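Local coordinates for LasR-specific antiactivator QslA domain-containing protein (Pseudomonas aeruginosa, PDB 4NG2) that probably binds the quorum-sensing regulator LasR and blocks its activity as a LasR-specific antiactivator, at residues D21-I24 / E25-D29; R101-Q104 / R105-A109. One frame throughout, in Å; residues are numbered along the deposited sequence.

Interaction 1 of 2, residues D21-I24 / E25-D29; sequences DAII and ERYKD
Ile-23 and Tyr-27 lie side by side where helix 19-25 ends, and they make the close-packed side of this local contact. The methyl CG2 of Ile-23, anti to the backbone N, lies 3.9 Å from Tyr-27 CD2 and equally near CE2. Tyr-27 CD2 also comes to 3.2 Å from Ile-23 O, so this one ring atom touches both the methyl and the carbonyl oxygen of Ile-23. Arg-26 fills in beside them: its CG stands 3.4 Å from Ile-23 O, its CD lies over one face of the Tyr-27 ring toward the rim, and NH1 reaches 3.4 Å from Ile-23 CD1. This side is further covered by the chain of another protein, which packs on Ile-23 and Tyr-27; Arg-26 NH1 and Tyr-27 OH each share a weak hydrogen bond with its backbone.

The other side is looser and more exposed. There Lys-28 NZ makes a salt bridge to Glu-25 OE1 at 2.8 Å, coming from the syn side but 29° out of the carboxylate plane. Asp-21 turns its carboxylate back to Thr-18, and its main chain supplies the last helical bond here, Glu-25 N to Asp-21 O at 2.9 Å. Arg-26 then leaves helical geometry, and Tyr-27 takes the positive phi (70°) of the third position of a type II beta turn, Glu-25 to Lys-28, which follows the helix end.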
loop_
_atom_site.group_PDB
_atom_site.type_symbol
_atom_site.label_atom_id
_atom_site.label_comp_id
_atom_site.label_asym_id
_atom_site.label_seq_id
_atom_site.Cartn_x
_atom_site.Cartn_y
_atom_site.Cartn_z
ATOM N N ASP E 21 -5.207 -2.199 20.869
ATOM C CA ASP E 21 -5.656 -3.575 21.139
ATOM C C ASP E 21 -7.169 -3.693 21.115
ATOM O O ASP E 21 -7.715 -4.758 20.856
ATOM C CB ASP E 21 -5.146 -4.078 22.498
ATOM C CG ASP E 21 -3.640 -4.278 22.522
ATOM O OD1 ASP E 21 -3.085 -4.695 21.482
ATOM O OD2 ASP E 21 -3.011 -4.014 23.573
ATOM N N ALA E 22 -7.845 -2.593 21.408
ATOM C CA ALA E 22 -9.288 -2.610 21.518
ATOM C C ALA E 22 -9.877 -2.611 20.131
ATOM O O ALA E 22 -10.990 -3.091 19.932
ATOM C CB ALA E 22 -9.777 -1.405 22.289
ATOM N N ILE E 23 -9.131 -2.056 19.176
ATOM C CA ILE E 23 -9.540 -2.099 17.773
ATOM C C ILE E 23 -9.361 -3.520 17.210
ATOM O O ILE E 23 -10.220 -4.017 16.492
ATOM C CB ILE E 23 -8.768 -1.087 16.897
ATOM C CG1 ILE E 23 -9.120 0.363 17.291
ATOM C CG2 ILE E 23 -9.081 -1.328 15.439
ATOM C CD1 ILE E 23 -10.614 0.679 17.262
ATOM N N ILE E 24 -8.251 -4.165 17.563
ATOM C CA ILE E 24 -8.074 -5.588 17.281
ATOM C C ILE E 24 -9.179 -6.480 17.877
ATOM O O ILE E 24 -9.663 -7.387 17.202
ATOM C CB ILE E 24 -6.710 -6.094 17.754
ATOM C CG1 ILE E 24 -5.575 -5.250 17.158
ATOM C CG2 ILE E 24 -6.542 -7.555 17.385
ATOM C CD1 ILE E 24 -5.356 -5.446 15.682
ATOM N N GLU E 25 -9.592 -6.229 19.120
ATOM C CA GLU E 25 -10.607 -7.076 19.773
ATOM C C GLU E 25 -11.977 -7.136 19.066
ATOM O O GLU E 25 -12.494 -8.228 18.829
ATOM C CB GLU E 25 -10.755 -6.739 21.262
ATOM C CG GLU E 25 -10.287 -7.856 22.200
ATOM C CD GLU E 25 -11.439 -8.668 22.778
ATOM O OE1 GLU E 25 -12.475 -8.801 22.095
ATOM O OE2 GLU E 25 -11.307 -9.161 23.924
ATOM N N ARG E 26 -12.581 -5.991 18.745
ATOM C CA ARG E 26 -13.637 -6.009 17.733
ATOM C C ARG E 26 -12.821 -6.335 16.493
ATOM O O ARG E 26 -11.609 -6.160 16.511
ATOM C CB ARG E 26 -14.385 -4.664 17.609
ATOM C CG ARG E 26 -13.591 -3.490 16.997
ATOM C CD ARG E 26 -14.493 -2.382 16.377
ATOM N NE ARG E 26 -15.119 -1.480 17.356
ATOM C CZ ARG E 26 -14.859 -0.175 17.477
ATOM N NH1 ARG E 26 -13.977 0.416 16.681
ATOM N NH2 ARG E 26 -15.482 0.543 18.404
ATOM N N TYR E 27 -13.432 -6.834 15.432
ATOM C CA TYR E 27 -12.621 -7.331 14.300
ATOM C C TYR E 27 -11.885 -8.623 14.678
ATOM O O TYR E 27 -10.947 -9.032 13.996
ATOM C CB TYR E 27 -11.598 -6.279 13.785
ATOM C CG TYR E 27 -12.216 -4.952 13.408
ATOM C CD1 TYR E 27 -13.513 -4.892 12.918
ATOM C CD2 TYR E 27 -11.522 -3.756 13.573
ATOM C CE1 TYR E 27 -14.108 -3.697 12.586
ATOM C CE2 TYR E 27 -12.109 -2.539 13.247
ATOM C CZ TYR E 27 -13.410 -2.516 12.750
ATOM O OH TYR E 27 -14.038 -1.325 12.413
ATOM N N LYS E 28 -12.301 -9.247 15.776
ATOM C CA LYS E 28 -11.732 -10.528 16.184
ATOM C C LYS E 28 -11.728 -11.469 14.986
ATOM O O LYS E 28 -10.699 -12.021 14.607
ATOM C CB LYS E 28 -12.574 -11.143 17.310
ATOM C CG LYS E 28 -11.923 -11.150 18.694
ATOM C CD LYS E 28 -12.738 -11.989 19.682
ATOM C CE LYS E 28 -14.118 -11.386 19.953
ATOM N NZ LYS E 28 -14.257 -10.842 21.354
ATOM N N ASP E 29 -12.900 -11.607 14.382
ATOM C CA ASP E 29 -13.148 -12.577 13.321
ATOM C C ASP E 29 -12.432 -12.273 11.997
ATOM O O ASP E 29 -12.021 -13.188 11.268
ATOM C CB ASP E 29 -14.655 -12.653 13.081
ATOM C CG ASP E 29 -15.435 -12.992 14.347
ATOM O OD1 ASP E 29 -14.872 -13.665 15.249
ATOM O OD2 ASP E 29 -16.614 -12.586 14.438
#

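Interaction 2 of 2, residues R101-Q104 / R105-A109; sequences RLQQ and RLVAA
Arg-101 and Arg-105, one turn apart on the last turns of the C-terminal helix 88-107, bring their guanidinium groups together on one flank of the helix. Arg-101 sets out with CG anti to its main-chain nitrogen, then bends at chi2 (43°), which swings its head along the helix toward the next turn. Arg-101 NH1 ends up 3.3 Å from Arg-105 CB, and Arg-101 NH2 only 3.0 Å from Arg-105 NH1. The second arginine bends at chi3 instead, and the two planes stand 67° apart, so the heads do not stack: Arg-105 NH1 arrives at the edge of the Arg-101 group. Two like charges this close would probably repel on their own, but carboxylates lie nearby: Arg-105 NH1 forms a salt bridge with Asp-38, and Arg-101 NE has a long, weak pairing with Glu-63. These may offset part of the repulsion.

Gln-104 runs extended beyond CG and carries its amide NE2 to Pro-35 O, tying the helix to the loop after strand 31-34. Gln-103 points elsewhere, its OE1 accepting from Leu-74 N of the second subunit. Leu-106 separately packs against Leu-106 of the second subunit.

Toward the end the backbone bonding becomes uneven: Arg-105 N to Arg-101 O and Ala-108 N to Gln-104 O are both weak, while Ala-108 CB sits 3.3 Å from Gln-104 O. Gln-103 O is the exception, gripped twice. Val-107 N approaches Gln-103 O nearly straight on at 3.1 Å, and Val-107 CG2 lies 3.2 Å from Gln-103 O. Leu-106 N donates to Gln-103 O at 2.7 Å, from above the carbonyl plane.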
loop_
_atom_site.group_PDB
_atom_site.type_symbol
_atom_site.label_atom_id
_atom_site.label_comp_id
_atom_site.label_asym_id
_atom_site.label_seq_id
_atom_site.Cartn_x
_atom_site.Cartn_y
_atom_site.Cartn_z
ATOM N N ARG E 101 5.230 -14.708 2.005
ATOM C CA ARG E 101 6.008 -15.939 2.006
ATOM C C ARG E 101 7.276 -15.814 1.160
ATOM O O ARG E 101 8.311 -16.367 1.524
ATOM C CB ARG E 101 5.163 -17.140 1.568
ATOM C CG ARG E 101 5.856 -18.466 1.832
ATOM C CD ARG E 101 6.508 -18.467 3.217
ATOM N NE ARG E 101 7.327 -19.652 3.469
ATOM C CZ ARG E 101 8.650 -19.714 3.308
ATOM N NH1 ARG E 101 9.332 -18.657 2.886
ATOM N NH2 ARG E 101 9.299 -20.843 3.566
ATOM N N LEU E 102 7.211 -15.089 0.043
ATOM C CA LEU E 102 8.426 -14.845 -0.750
ATOM C C LEU E 102 9.326 -13.773 -0.110
ATOM O O LEU E 102 10.418 -13.466 -0.623
ATOM C CB LEU E 102 8.103 -14.417 -2.181
ATOM C CG LEU E 102 7.242 -15.250 -3.123
ATOM C CD1 LEU E 102 7.424 -14.713 -4.527
ATOM C CD2 LEU E 102 7.622 -16.711 -3.076
ATOM N N GLN E 103 8.853 -13.174 0.980
ATOM C CA GLN E 103 9.633 -12.179 1.701
ATOM C C GLN E 103 10.364 -12.904 2.823
ATOM O O GLN E 103 11.595 -12.853 2.918
ATOM C CB GLN E 103 8.714 -11.110 2.276
ATOM C CG GLN E 103 9.274 -10.355 3.474
ATOM C CD GLN E 103 8.489 -9.095 3.757
ATOM O OE1 GLN E 103 8.622 -8.096 3.040
ATOM N NE2 GLN E 103 7.646 -9.134 4.789
ATOM N N GLN E 104 9.584 -13.592 3.656
ATOM C CA GLN E 104 10.125 -14.474 4.673
ATOM C C GLN E 104 11.365 -15.218 4.179
ATOM O O GLN E 104 12.312 -15.380 4.938
ATOM C CB GLN E 104 9.065 -15.473 5.139
ATOM C CG GLN E 104 8.170 -14.978 6.270
ATOM C CD GLN E 104 6.936 -15.855 6.439
ATOM O OE1 GLN E 104 6.595 -16.651 5.553
ATOM N NE2 GLN E 104 6.253 -15.716 7.573
ATOM N N ARG E 105 11.384 -15.674 2.925
ATOM C CA ARG E 105 12.573 -16.381 2.449
ATOM C C ARG E 105 13.549 -15.550 1.622
ATOM O O ARG E 105 14.578 -16.055 1.185
ATOM C CB ARG E 105 12.243 -17.685 1.719
ATOM C CG ARG E 105 13.358 -18.728 1.926
ATOM C CD ARG E 105 13.481 -19.744 0.809
ATOM N NE ARG E 105 13.001 -21.090 1.149
ATOM C CZ ARG E 105 12.433 -21.449 2.304
ATOM N NH1 ARG E 105 12.262 -20.582 3.311
ATOM N NH2 ARG E 105 12.033 -22.706 2.457
ATOM N N LEU E 106 13.255 -14.277 1.405
ATOM C CA LEU E 106 14.249 -13.421 0.762
ATOM C C LEU E 106 15.175 -12.789 1.809
ATOM O O LEU E 106 16.320 -12.470 1.500
ATOM C CB LEU E 106 13.597 -12.355 -0.126
ATOM C CG LEU E 106 13.215 -12.749 -1.555
ATOM C CD1 LEU E 106 12.176 -11.790 -2.110
ATOM C CD2 LEU E 106 14.428 -12.792 -2.445
ATOM N N VAL E 107 14.681 -12.620 3.039
ATOM C CA VAL E 107 15.496 -12.085 4.135
ATOM C C VAL E 107 16.188 -13.200 4.922
ATOM O O VAL E 107 17.257 -12.985 5.492
ATOM C CB VAL E 107 14.693 -11.200 5.133
ATOM C CG1 VAL E 107 15.550 -10.007 5.605
ATOM C CG2 VAL E 107 13.405 -10.725 4.518
ATOM N N ALA E 108 15.573 -14.380 4.967
ATOM C CA ALA E 108 16.240 -15.565 5.508
ATOM C C ALA E 108 17.229 -16.080 4.483
ATOM O O ALA E 108 17.350 -17.288 4.271
ATOM C CB ALA E 108 15.236 -16.657 5.861
ATOM N N ALA E 109 17.923 -15.147 3.838
ATOM C CA ALA E 109 18.904 -15.471 2.815
ATOM C C ALA E 109 19.823 -14.278 2.585
ATOM O O ALA E 109 20.317 -14.066 1.474
ATOM C CB ALA E 109 18.215 -15.876 1.526
#

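Overall arrangement
The two contacts sit near opposite ends of the modelled chain, interaction 1 first, with centres 29 Å apart and nearest atoms about 17 Å apart, so they do not touch. Interaction 1 closes the short N-terminal helix 19-25 and hands the chain to strand 31-34, which pairs antiparallel with 43-46. The loop between those strands packs on the end of helix 88-107, at interaction 2, which also meets helix 52-66. Each contact faces a different partner: 21-29 meets the chain of another protein, whereas 101-109 meets the second subunit. The N-terminal arm thus lies at one interface, consistent with target binding, and the C-terminal helix at the dimer contact.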